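Local atomic coordinates of Kiaa0380 (Homo sapiens, PDB entry 1HTJ), a protein that probably couples heterotrimeric G protein signalling to Rho GTPases, acting as a guanine nucleotide exchange factor that carries an RGS-like domain. Residues A[48-51]-A[52-56]; A[91-94]-A[95-98]; A[137-140]-A[141-145]; A[198-202]-A[203-207]. The protein carries 3 engineered substitutions. One frame throughout, in Å; residues are numbered along the deposited sequence.

Interaction 1: residues A[48-51]-A[52-56]; sequences LRYI and FSQAD
Leu48 and Phe52 lie side by side one helical turn apart and point the same way. CD2 of Leu48 meets the ring atom CE2 of Phe52 at 4.0 Å. CG of Phe52 is anti to its carbonyl carbon (chi1 -79°), and this lays the ring back along the helix toward Leu48. Tyr50 and Gln54, also one turn apart, meet differently: their side chains cross at about a right angle, and CE1 of the Tyr50 ring is 3.6 Å from CG of Gln54.

The polar contacts are mostly those of the last turn of helix 41-54, part of the all-helical RGS-like domain. Phe52 N bonds Leu48 O at 2.7 Å and is almost straight. Gln54 N bonds Tyr50 O at 2.8 Å. Ala55, the first residue to leave helical geometry, still gives its N-H to Ile51 O, with 2.9 Å between Ala55 N and Ile51 O. Arg49 O takes two bonds from one residue. Ser53 N bonds Arg49 O at 3.0 Å. Ser53 OG bonds Arg49 O at 2.7 Å, from the opposite face of the carbonyl plane. The Ser53 hydroxyl is thus turned back onto its own helix.

Other bonds lead outward. Arg49 NH1 binds Gln173 on helix 163-182, and Phe52 O accepts from Tyr184. The Phe52 side chain also touches Leu177, Leu181 and Leu196. Asp56 OD1 bonds Ser58 OG, where helix 58-69 begins.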
loop_
_atom_site.group_PDB
_atom_site.type_symbol
_atom_site.label_atom_id
_atom_site.label_comp_id
_atom_site.label_asym_id
_atom_site.label_seq_id
_atom_site.Cartn_x
_atom_site.Cartn_y
_atom_site.Cartn_z
ATOM N N LEU A 48 4.018 -4.262 -5.317
ATOM C CA LEU A 48 3.046 -4.882 -4.426
ATOM C C LEU A 48 2.966 -6.393 -4.643
ATOM O O LEU A 48 2.783 -7.159 -3.704
ATOM C CB LEU A 48 1.670 -4.224 -4.621
ATOM C CG LEU A 48 1.477 -2.871 -3.918
ATOM C CD1 LEU A 48 0.209 -2.195 -4.399
ATOM C CD2 LEU A 48 1.387 -3.106 -2.426
ATOM N N ARG A 49 3.115 -6.824 -5.885
ATOM C CA ARG A 49 3.075 -8.251 -6.183
ATOM C C ARG A 49 4.211 -8.945 -5.435
ATOM O O ARG A 49 4.038 -10.030 -4.898
ATOM C CB ARG A 49 3.192 -8.476 -7.701
ATOM C CG ARG A 49 1.920 -8.078 -8.428
ATOM C CD ARG A 49 2.041 -8.171 -9.930
ATOM N NE ARG A 49 2.232 -9.535 -10.395
ATOM C CZ ARG A 49 2.140 -9.899 -11.675
ATOM N NH1 ARG A 49 1.866 -9.001 -12.600
ATOM N NH2 ARG A 49 2.310 -11.165 -12.033
ATOM N N TYR A 50 5.370 -8.298 -5.393
ATOM C CA TYR A 50 6.503 -8.850 -4.681
ATOM C C TYR A 50 6.130 -8.907 -3.200
ATOM O O TYR A 50 6.258 -9.951 -2.554
ATOM C CB TYR A 50 7.758 -7.979 -4.875
ATOM C CG TYR A 50 8.827 -8.260 -3.829
ATOM C CD1 TYR A 50 9.506 -9.482 -3.800
ATOM C CD2 TYR A 50 9.078 -7.344 -2.803
ATOM C CE1 TYR A 50 10.405 -9.785 -2.756
ATOM C CE2 TYR A 50 9.960 -7.635 -1.765
ATOM C CZ TYR A 50 10.619 -8.855 -1.736
ATOM O OH TYR A 50 11.441 -9.155 -0.660
ATOM N N ILE A 51 5.656 -7.787 -2.669
ATOM C CA ILE A 51 5.273 -7.721 -1.264
ATOM C C ILE A 51 4.269 -8.823 -0.913
ATOM O O ILE A 51 4.503 -9.634 -0.019
ATOM C CB ILE A 51 4.614 -6.367 -0.921
ATOM C CG1 ILE A 51 5.583 -5.206 -1.188
ATOM C CG2 ILE A 51 4.129 -6.387 0.533
ATOM C CD1 ILE A 51 6.796 -5.162 -0.295
ATOM N N PHE A 52 3.144 -8.840 -1.622
ATOM C CA PHE A 52 2.098 -9.823 -1.359
ATOM C C PHE A 52 2.599 -11.265 -1.417
ATOM O O PHE A 52 2.137 -12.109 -0.653
ATOM C CB PHE A 52 0.933 -9.643 -2.334
ATOM C CG PHE A 52 0.004 -8.504 -1.975
ATOM C CD1 PHE A 52 -1.332 -8.522 -2.395
ATOM C CD2 PHE A 52 0.457 -7.414 -1.236
ATOM C CE1 PHE A 52 -2.196 -7.474 -2.087
ATOM C CE2 PHE A 52 -0.408 -6.349 -0.921
ATOM C CZ PHE A 52 -1.729 -6.384 -1.346
ATOM N N SER A 53 3.550 -11.528 -2.317
ATOM C CA SER A 53 4.113 -12.864 -2.482
ATOM C C SER A 53 5.164 -13.276 -1.466
ATOM O O SER A 53 5.195 -14.434 -1.064
ATOM C CB SER A 53 4.772 -13.015 -3.856
ATOM O OG SER A 53 3.865 -12.758 -4.915
ATOM N N GLN A 54 6.020 -12.344 -1.048
ATOM C CA GLN A 54 7.140 -12.708 -0.166
ATOM C C GLN A 54 7.324 -12.002 1.157
ATOM O O GLN A 54 8.034 -12.508 2.014
ATOM C CB GLN A 54 8.474 -12.524 -0.907
ATOM C CG GLN A 54 8.423 -12.723 -2.387
ATOM C CD GLN A 54 8.680 -14.154 -2.772
ATOM O OE1 GLN A 54 8.296 -15.081 -2.053
ATOM N NE2 GLN A 54 9.328 -14.352 -3.919
ATOM N N ALA A 55 6.728 -10.838 1.335
ATOM C CA ALA A 55 6.956 -10.096 2.563
ATOM C C ALA A 55 5.718 -9.777 3.378
ATOM O O ALA A 55 4.609 -10.242 3.085
ATOM C CB ALA A 55 7.702 -8.803 2.222
ATOM N N ASP A 56 5.935 -8.988 4.427
ATOM C CA ASP A 56 4.860 -8.535 5.289
ATOM C C ASP A 56 4.240 -7.303 4.609
ATOM O O ASP A 56 4.878 -6.258 4.495
ATOM C CB ASP A 56 5.401 -8.158 6.669
ATOM C CG ASP A 56 4.309 -7.671 7.597
ATOM O OD1 ASP A 56 3.135 -7.623 7.160
ATOM O OD2 ASP A 56 4.613 -7.339 8.757
#

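Interaction 2: residues A[91-94]-A[95-98]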
loop_
_atom_site.group_PDB
_atom_site.type_symbol
_atom_site.label_atom_id
_atom_site.label_comp_id
_atom_site.label_asym_id
_atom_site.label_seq_id
_atom_site.Cartn_x
_atom_site.Cartn_y
_atom_site.Cartn_z
ATOM N N LYS A 91 -4.802 -3.679 18.975
ATOM C CA LYS A 91 -4.176 -4.826 19.628
ATOM C C LYS A 91 -3.997 -6.090 18.791
ATOM O O LYS A 91 -2.904 -6.653 18.729
ATOM C CB LYS A 91 -4.966 -5.203 20.900
ATOM C CG LYS A 91 -4.305 -4.742 22.194
ATOM C CD LYS A 91 -2.908 -5.364 22.348
ATOM C CE LYS A 91 -2.092 -4.676 23.448
ATOM N NZ LYS A 91 -2.829 -4.565 24.742
ATOM N N ASN A 92 -5.078 -6.543 18.170
ATOM C CA ASN A 92 -5.036 -7.768 17.390
ATOM C C ASN A 92 -5.306 -7.551 15.915
ATOM O O ASN A 92 -5.953 -8.371 15.276
ATOM C CB ASN A 92 -6.054 -8.753 17.958
ATOM C CG ASN A 92 -5.808 -9.057 19.422
ATOM O OD1 ASN A 92 -4.701 -9.442 19.804
ATOM N ND2 ASN A 92 -6.840 -8.890 20.253
ATOM N N ALA A 93 -4.802 -6.446 15.382
ATOM C CA ALA A 93 -4.996 -6.122 13.986
ATOM C C ALA A 93 -4.331 -7.194 13.123
ATOM O O ALA A 93 -3.233 -7.652 13.425
ATOM C CB ALA A 93 -4.401 -4.764 13.691
ATOM N N PRO A 94 -5.004 -7.623 12.045
ATOM C CA PRO A 94 -4.434 -8.652 11.159
ATOM C C PRO A 94 -3.169 -8.209 10.409
ATOM O O PRO A 94 -2.269 -9.012 10.178
ATOM C CB PRO A 94 -5.593 -8.983 10.219
ATOM C CG PRO A 94 -6.380 -7.701 10.185
ATOM C CD PRO A 94 -6.369 -7.255 11.627
ATOM N N LEU A 95 -3.113 -6.938 10.021
ATOM C CA LEU A 95 -1.950 -6.395 9.314
ATOM C C LEU A 95 -1.298 -5.362 10.225
ATOM O O LEU A 95 -1.047 -4.209 9.844
ATOM C CB LEU A 95 -2.384 -5.740 8.005
ATOM C CG LEU A 95 -3.159 -6.638 7.042
ATOM C CD1 LEU A 95 -3.438 -5.853 5.753
ATOM C CD2 LEU A 95 -2.360 -7.919 6.756
ATOM N N ARG A 96 -1.026 -5.814 11.440
ATOM C CA ARG A 96 -0.447 -4.998 12.483
ATOM C C ARG A 96 0.843 -4.280 12.152
ATOM O O ARG A 96 1.794 -4.858 11.637
ATOM C CB ARG A 96 -0.220 -5.843 13.728
ATOM C CG ARG A 96 0.232 -5.046 14.945
ATOM C CD ARG A 96 -0.923 -4.238 15.509
ATOM N NE ARG A 96 -0.521 -3.413 16.643
ATOM C CZ ARG A 96 0.090 -3.879 17.729
ATOM N NH1 ARG A 96 0.377 -5.177 17.838
ATOM N NH2 ARG A 96 0.419 -3.040 18.711
ATOM N N VAL A 97 0.851 -2.996 12.460
ATOM C CA VAL A 97 2.020 -2.168 12.282
ATOM C C VAL A 97 2.293 -1.673 13.697
ATOM O O VAL A 97 1.439 -1.055 14.329
ATOM C CB VAL A 97 1.746 -0.973 11.354
ATOM C CG1 VAL A 97 2.915 -0.013 11.402
ATOM C CG2 VAL A 97 1.528 -1.459 9.933
ATOM N N LYS A 98 3.472 -1.976 14.213
ATOM C CA LYS A 98 3.784 -1.546 15.556
ATOM C C LYS A 98 4.295 -0.102 15.555
ATOM O O LYS A 98 5.117 0.277 14.718
ATOM C CB LYS A 98 4.817 -2.489 16.180
ATOM C CG LYS A 98 4.991 -2.252 17.666
ATOM C CD LYS A 98 6.323 -2.772 18.188
ATOM C CE LYS A 98 6.715 -2.012 19.458
ATOM N NZ LYS A 98 6.892 -0.535 19.208
#
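The backbone of Ala93 folds back toward Arg96 in a beta turn, with their CA atoms 4.9 Å apart. Pro94 and Leu95 stand at the two middle positions of this turn. It lies in the loop between helix 76-89 and helix 101-112 of the RGS-like domain. The bond that would close it, Arg96 N to Ala93 O, is long at 3.5 Å and bent to 125°, so it is weak. Backbone bonds to helix 76-89 also tie the loop down: Leu95 pairs with Ile87, and Val97 with Phe88.

The side chains go different ways. Leu95 is buried and packs on Pro191 and Met192 of helix 186-202 and on Leu61 of helix 58-69. Pro94 touches Arg188 and Pro191 of helix 186-202.

Arg96 runs back along the turn toward 91-94. Its CG is anti to the backbone N (chi1 -173°), and the chain then bends at chi2 (73°). This brings CD of Arg96 to 4.0 Å from CB of Ala93. CB of Arg96 meets the oxygen of the same alanine, with 3.5 Å between Arg96 CB and Ala93 O. Further out, Lys91 O lies over one face of the guanidinium group, 3.7 Å from Arg96 NH1.

Interaction 3: residues A[137-140]-A[141-145]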
loop_
_atom_site.group_PDB
_atom_site.type_symbol
_atom_site.label_atom_id
_atom_site.label_comp_id
_atom_site.label_asym_id
_atom_site.label_seq_id
_atom_site.Cartn_x
_atom_site.Cartn_y
_atom_site.Cartn_z
ATOM N N HIS A 137 14.547 -2.094 -0.910
ATOM C CA HIS A 137 15.882 -2.602 -1.209
ATOM C C HIS A 137 15.768 -4.057 -1.690
ATOM O O HIS A 137 16.368 -4.461 -2.693
ATOM C CB HIS A 137 16.764 -2.536 0.056
ATOM C CG HIS A 137 17.910 -3.505 0.044
ATOM N ND1 HIS A 137 19.011 -3.353 -0.779
ATOM C CD2 HIS A 137 18.083 -4.685 0.690
ATOM C CE1 HIS A 137 19.806 -4.402 -0.645
ATOM N NE2 HIS A 137 19.266 -5.225 0.240
ATOM N N ASP A 138 14.989 -4.841 -0.957
ATOM C CA ASP A 138 14.803 -6.236 -1.292
ATOM C C ASP A 138 14.281 -6.423 -2.700
ATOM O O ASP A 138 14.760 -7.287 -3.429
ATOM C CB ASP A 138 13.859 -6.890 -0.301
ATOM C CG ASP A 138 14.463 -6.997 1.055
ATOM O OD1 ASP A 138 15.681 -7.289 1.128
ATOM O OD2 ASP A 138 13.728 -6.801 2.044
ATOM N N TYR A 139 13.301 -5.614 -3.085
ATOM C CA TYR A 139 12.762 -5.745 -4.420
ATOM C C TYR A 139 13.790 -5.362 -5.480
ATOM O O TYR A 139 13.849 -5.995 -6.533
ATOM C CB TYR A 139 11.491 -4.920 -4.624
ATOM C CG TYR A 139 10.907 -5.211 -5.988
ATOM C CD1 TYR A 139 10.583 -6.522 -6.346
ATOM C CD2 TYR A 139 10.807 -4.214 -6.967
ATOM C CE1 TYR A 139 10.195 -6.846 -7.638
ATOM C CE2 TYR A 139 10.414 -4.529 -8.281
ATOM C CZ TYR A 139 10.120 -5.855 -8.601
ATOM O OH TYR A 139 9.821 -6.211 -9.895
ATOM N N ARG A 140 14.595 -4.337 -5.210
ATOM C CA ARG A 140 15.612 -3.931 -6.182
ATOM C C ARG A 140 16.608 -5.068 -6.364
ATOM O O ARG A 140 17.153 -5.261 -7.440
ATOM C CB ARG A 140 16.325 -2.650 -5.733
ATOM C CG ARG A 140 15.524 -1.368 -6.067
ATOM C CD ARG A 140 15.313 -0.459 -4.847
ATOM N NE ARG A 140 16.487 0.353 -4.533
ATOM C CZ ARG A 140 17.003 1.248 -5.374
ATOM N NH1 ARG A 140 16.433 1.429 -6.566
ATOM N NH2 ARG A 140 18.083 1.956 -5.037
ATOM N N THR A 141 16.839 -5.830 -5.305
ATOM C CA THR A 141 17.741 -6.961 -5.387
ATOM C C THR A 141 17.138 -7.970 -6.367
ATOM O O THR A 141 17.849 -8.518 -7.200
ATOM C CB THR A 141 17.935 -7.611 -4.000
ATOM O OG1 THR A 141 18.626 -6.694 -3.142
ATOM C CG2 THR A 141 18.722 -8.912 -4.115
ATOM N N LYS A 142 15.827 -8.206 -6.267
ATOM C CA LYS A 142 15.129 -9.135 -7.173
ATOM C C LYS A 142 15.315 -8.675 -8.623
ATOM O O LYS A 142 15.488 -9.497 -9.527
ATOM C CB LYS A 142 13.625 -9.190 -6.863
ATOM C CG LYS A 142 13.279 -9.756 -5.497
ATOM C CD LYS A 142 13.376 -11.255 -5.507
ATOM C CE LYS A 142 13.267 -11.851 -4.117
ATOM N NZ LYS A 142 13.229 -13.358 -4.217
ATOM N N ARG A 143 15.270 -7.359 -8.838
ATOM C CA ARG A 143 15.454 -6.804 -10.179
ATOM C C ARG A 143 16.896 -7.097 -10.658
ATOM O O ARG A 143 17.116 -7.606 -11.766
ATOM C CB ARG A 143 15.180 -5.293 -10.179
ATOM C CG ARG A 143 13.807 -4.919 -9.619
ATOM C CD ARG A 143 13.434 -3.446 -9.830
ATOM N NE ARG A 143 13.016 -3.170 -11.203
ATOM C CZ ARG A 143 13.578 -2.254 -11.991
ATOM N NH1 ARG A 143 14.582 -1.509 -11.547
ATOM N NH2 ARG A 143 13.169 -2.107 -13.242
ATOM N N THR A 144 17.871 -6.773 -9.816
ATOM C CA THR A 144 19.268 -7.023 -10.133
ATOM C C THR A 144 19.475 -8.493 -10.506
ATOM O O THR A 144 20.361 -8.830 -11.303
ATOM C CB THR A 144 20.159 -6.690 -8.930
ATOM O OG1 THR A 144 20.079 -5.280 -8.654
ATOM C CG2 THR A 144 21.599 -7.071 -9.210
ATOM N N LEU A 145 18.655 -9.372 -9.931
ATOM C CA LEU A 145 18.769 -10.803 -10.200
ATOM C C LEU A 145 17.947 -11.253 -11.395
ATOM O O LEU A 145 17.850 -12.455 -11.667
ATOM C CB LEU A 145 18.346 -11.600 -8.972
ATOM C CG LEU A 145 19.181 -11.419 -7.700
ATOM C CD1 LEU A 145 18.541 -12.157 -6.560
ATOM C CD2 LEU A 145 20.610 -11.926 -7.928
#
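Thr141 returns two bonds to His137 O. Its N-H comes at 3.0 Å from Thr141 N to His137 O, tilted a little from the carbonyl plane. Its hydroxyl comes at 3.2 Å from Thr141 OG1 to the same His137 O, but from above that plane, 40° out of it. OG1 is anti to the carbonyl carbon of Thr141 (chi1 -67°), which sets it back along the helix. Thr141 OG1 also lies over one face of the His137 imidazole, 3.6 Å from His137 CE1.

The other backbone bonds follow the same i to i+4 pattern. Arg143 N bonds Tyr139 O at 3.0 Å. Thr144 N bonds Arg140 O at 2.9 Å and is close to straight.

The main packing is between Tyr139 and Arg143. CG of Arg143 sits over the face of the Tyr139 phenol ring, 4.1 Å from its centroid, in a CH-pi contact. CD of Arg143 is 3.6 Å from ring atom CE2 of Tyr139. The guanidinium plane is turned 35° from the ring. Glu153 holds both polar ends, by a salt bridge to Arg143 NE and a hydrogen bond with Tyr139 OH, while Asp28 forms a salt bridge with Arg143 NH1.

This is the C-terminal end of the long helix 118-144. Tyr139 meets Phe31 of helix 27-32 edge-to-face and packs on Val46 of helix 41-54. Arg140 and Arg143 also reach helix 27-32, touching Gln32 and Phe31 respectively.

Interaction 4: residues A[198-202]-A[203-207]; sequences TYMSH and AGIRL
Ala203 sets its methyl group over the last turn of helix 186-202. Its CB is 3.4 Å from Tyr199 O, and 4.4 Å from CE2 of the Tyr199 ring. The Tyr199 ring is buried, packing on Leu44, Leu64 and Val68, and its hydroxyl bonds Lys38 O.

Met200 is a selenomethionine. Its SE atom lies 4.2 Å from CB of Ile205, an apolar contact from helix to following loop. The Met200 chain bends at chi2 (-54°), and its end leads away from the loop to Leu44 and Leu174. Ile205 in turn packs on Ala170 and on Arg167 of helix 163-182. On the outer side, Ser201 OG is 3.8 Å from CD of Arg206.

The His202 ring keeps close to the backbone. Its CG is anti to the backbone N (chi1 162°), and Tyr199 O lies at the ring edge, in its plane. ND1 of His202 is buried here and has no polar partner in the model.

Three backbone donors close the helix end. Ala203 N bonds Tyr199 O at 2.8 Å, in the carbonyl plane. Gly204 N bonds Ser201 O at 2.9 Å, coming from well above that carbonyl's plane. Ile205 N bonds Met200 O at 2.9 Å, also from above the plane. Gly204 has positive phi (71°), a backbone shape that favours glycine. It is the C-prime residue of a Schellman motif, which ends helix 186-202.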
loop_
_atom_site.group_PDB
_atom_site.type_symbol
_atom_site.label_atom_id
_atom_site.label_comp_id
_atom_site.label_asym_id
_atom_site.label_seq_id
_atom_site.Cartn_x
_atom_site.Cartn_y
_atom_site.Cartn_z
ATOM N N THR A 198 -8.559 0.304 -1.515
ATOM C CA THR A 198 -8.740 1.655 -1.014
ATOM C C THR A 198 -7.796 2.607 -1.736
ATOM O O THR A 198 -8.179 3.707 -2.131
ATOM C CB THR A 198 -8.445 1.717 0.480
ATOM O OG1 THR A 198 -9.473 1.021 1.184
ATOM C CG2 THR A 198 -8.364 3.150 0.958
ATOM N N TYR A 199 -6.551 2.175 -1.904
ATOM C CA TYR A 199 -5.561 2.998 -2.570
ATOM C C TYR A 199 -5.769 3.051 -4.065
ATOM O O TYR A 199 -5.812 4.127 -4.658
ATOM C CB TYR A 199 -4.146 2.483 -2.334
ATOM C CG TYR A 199 -3.134 3.501 -2.796
ATOM C CD1 TYR A 199 -2.883 4.645 -2.031
ATOM C CD2 TYR A 199 -2.481 3.366 -4.022
ATOM C CE1 TYR A 199 -2.011 5.628 -2.471
ATOM C CE2 TYR A 199 -1.602 4.347 -4.480
ATOM C CZ TYR A 199 -1.370 5.475 -3.697
ATOM O OH TYR A 199 -0.478 6.444 -4.106
HETATM N N MSE A 200 -5.867 1.874 -4.673
HETATM C CA MSE A 200 -6.035 1.788 -6.113
HETATM C C MSE A 200 -7.260 2.551 -6.573
HETATM O O MSE A 200 -7.203 3.334 -7.522
HETATM C CB MSE A 200 -6.120 0.325 -6.554
HETATM C CG MSE A 200 -4.770 -0.384 -6.565
HETATM SE SE MSE A 200 -3.431 0.568 -7.622
HETATM C CE MSE A 200 -1.807 -0.287 -7.003
ATOM N N SER A 201 -8.373 2.312 -5.896
ATOM C CA SER A 201 -9.615 2.981 -6.229
ATOM C C SER A 201 -9.365 4.483 -6.174
ATOM O O SER A 201 -9.690 5.209 -7.107
ATOM C CB SER A 201 -10.694 2.580 -5.234
ATOM O OG SER A 201 -11.851 3.351 -5.425
ATOM N N HIS A 202 -8.764 4.941 -5.081
ATOM C CA HIS A 202 -8.460 6.352 -4.928
ATOM C C HIS A 202 -7.534 6.848 -6.041
ATOM O O HIS A 202 -7.608 8.010 -6.446
ATOM C CB HIS A 202 -7.835 6.580 -3.555
ATOM C CG HIS A 202 -7.107 7.877 -3.421
ATOM N ND1 HIS A 202 -5.762 8.004 -3.694
ATOM C CD2 HIS A 202 -7.526 9.099 -3.012
ATOM C CE1 HIS A 202 -5.381 9.247 -3.454
ATOM N NE2 HIS A 202 -6.432 9.932 -3.038
ATOM N N ALA A 203 -6.677 5.959 -6.541
ATOM C CA ALA A 203 -5.740 6.294 -7.605
ATOM C C ALA A 203 -6.380 6.188 -8.989
ATOM O O ALA A 203 -5.688 6.240 -9.998
ATOM C CB ALA A 203 -4.530 5.386 -7.530
ATOM N N GLY A 204 -7.697 6.030 -9.035
ATOM C CA GLY A 204 -8.387 5.929 -10.309
ATOM C C GLY A 204 -8.142 4.631 -11.049
ATOM O O GLY A 204 -8.158 4.599 -12.281
ATOM N N ILE A 205 -7.920 3.561 -10.294
ATOM C CA ILE A 205 -7.669 2.238 -10.856
ATOM C C ILE A 205 -8.617 1.229 -10.225
ATOM O O ILE A 205 -8.615 1.043 -9.009
ATOM C CB ILE A 205 -6.238 1.755 -10.558
ATOM C CG1 ILE A 205 -5.213 2.750 -11.102
ATOM C CG2 ILE A 205 -6.034 0.371 -11.165
ATOM C CD1 ILE A 205 -5.110 2.755 -12.605
ATOM N N ARG A 206 -9.423 0.576 -11.050
ATOM C CA ARG A 206 -10.361 -0.425 -10.562
ATOM C C ARG A 206 -10.472 -1.539 -11.597
ATOM O O ARG A 206 -10.326 -1.310 -12.795
ATOM C CB ARG A 206 -11.712 0.237 -10.257
ATOM C CG ARG A 206 -11.646 1.127 -9.011
ATOM C CD ARG A 206 -12.781 2.154 -8.891
ATOM N NE ARG A 206 -14.112 1.547 -8.857
ATOM C CZ ARG A 206 -15.222 2.188 -8.487
ATOM N NH1 ARG A 206 -15.173 3.460 -8.108
ATOM N NH2 ARG A 206 -16.393 1.560 -8.515
ATOM N N LEU A 207 -10.700 -2.756 -11.122
ATOM C CA LEU A 207 -10.785 -3.926 -11.993
ATOM C C LEU A 207 -12.035 -4.004 -12.878
ATOM O O LEU A 207 -13.055 -4.574 -12.429
ATOM C CB LEU A 207 -10.643 -5.196 -11.144
ATOM C CG LEU A 207 -9.499 -6.137 -11.546
ATOM C CD1 LEU A 207 -8.250 -5.343 -11.885
ATOM C CD2 LEU A 207 -9.228 -7.112 -10.419
#

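The four contacts follow one another along the chain, all within the RGS-like domain. Interaction 1 touches two of the others. Tyr50 packs on Asp138, Tyr139 and Lys142 of interaction 3, whose centre is about 13 Å away. Leu48 meets Met200 of interaction 4, about 18 Å between centres. Helix 41-54 thus lies against both helix 118-144 and helix 186-202. Interaction 2 touches none of the others; its nearest atoms come to about 5 Å from interaction 1. It is on the opposite side of the chain's centre from interaction 4. Interactions 1, 3 and 4 are C-terminal helix ends, while interaction 2 is an interhelical loop. Together they mark where the helices of this compact bundle stop and turn.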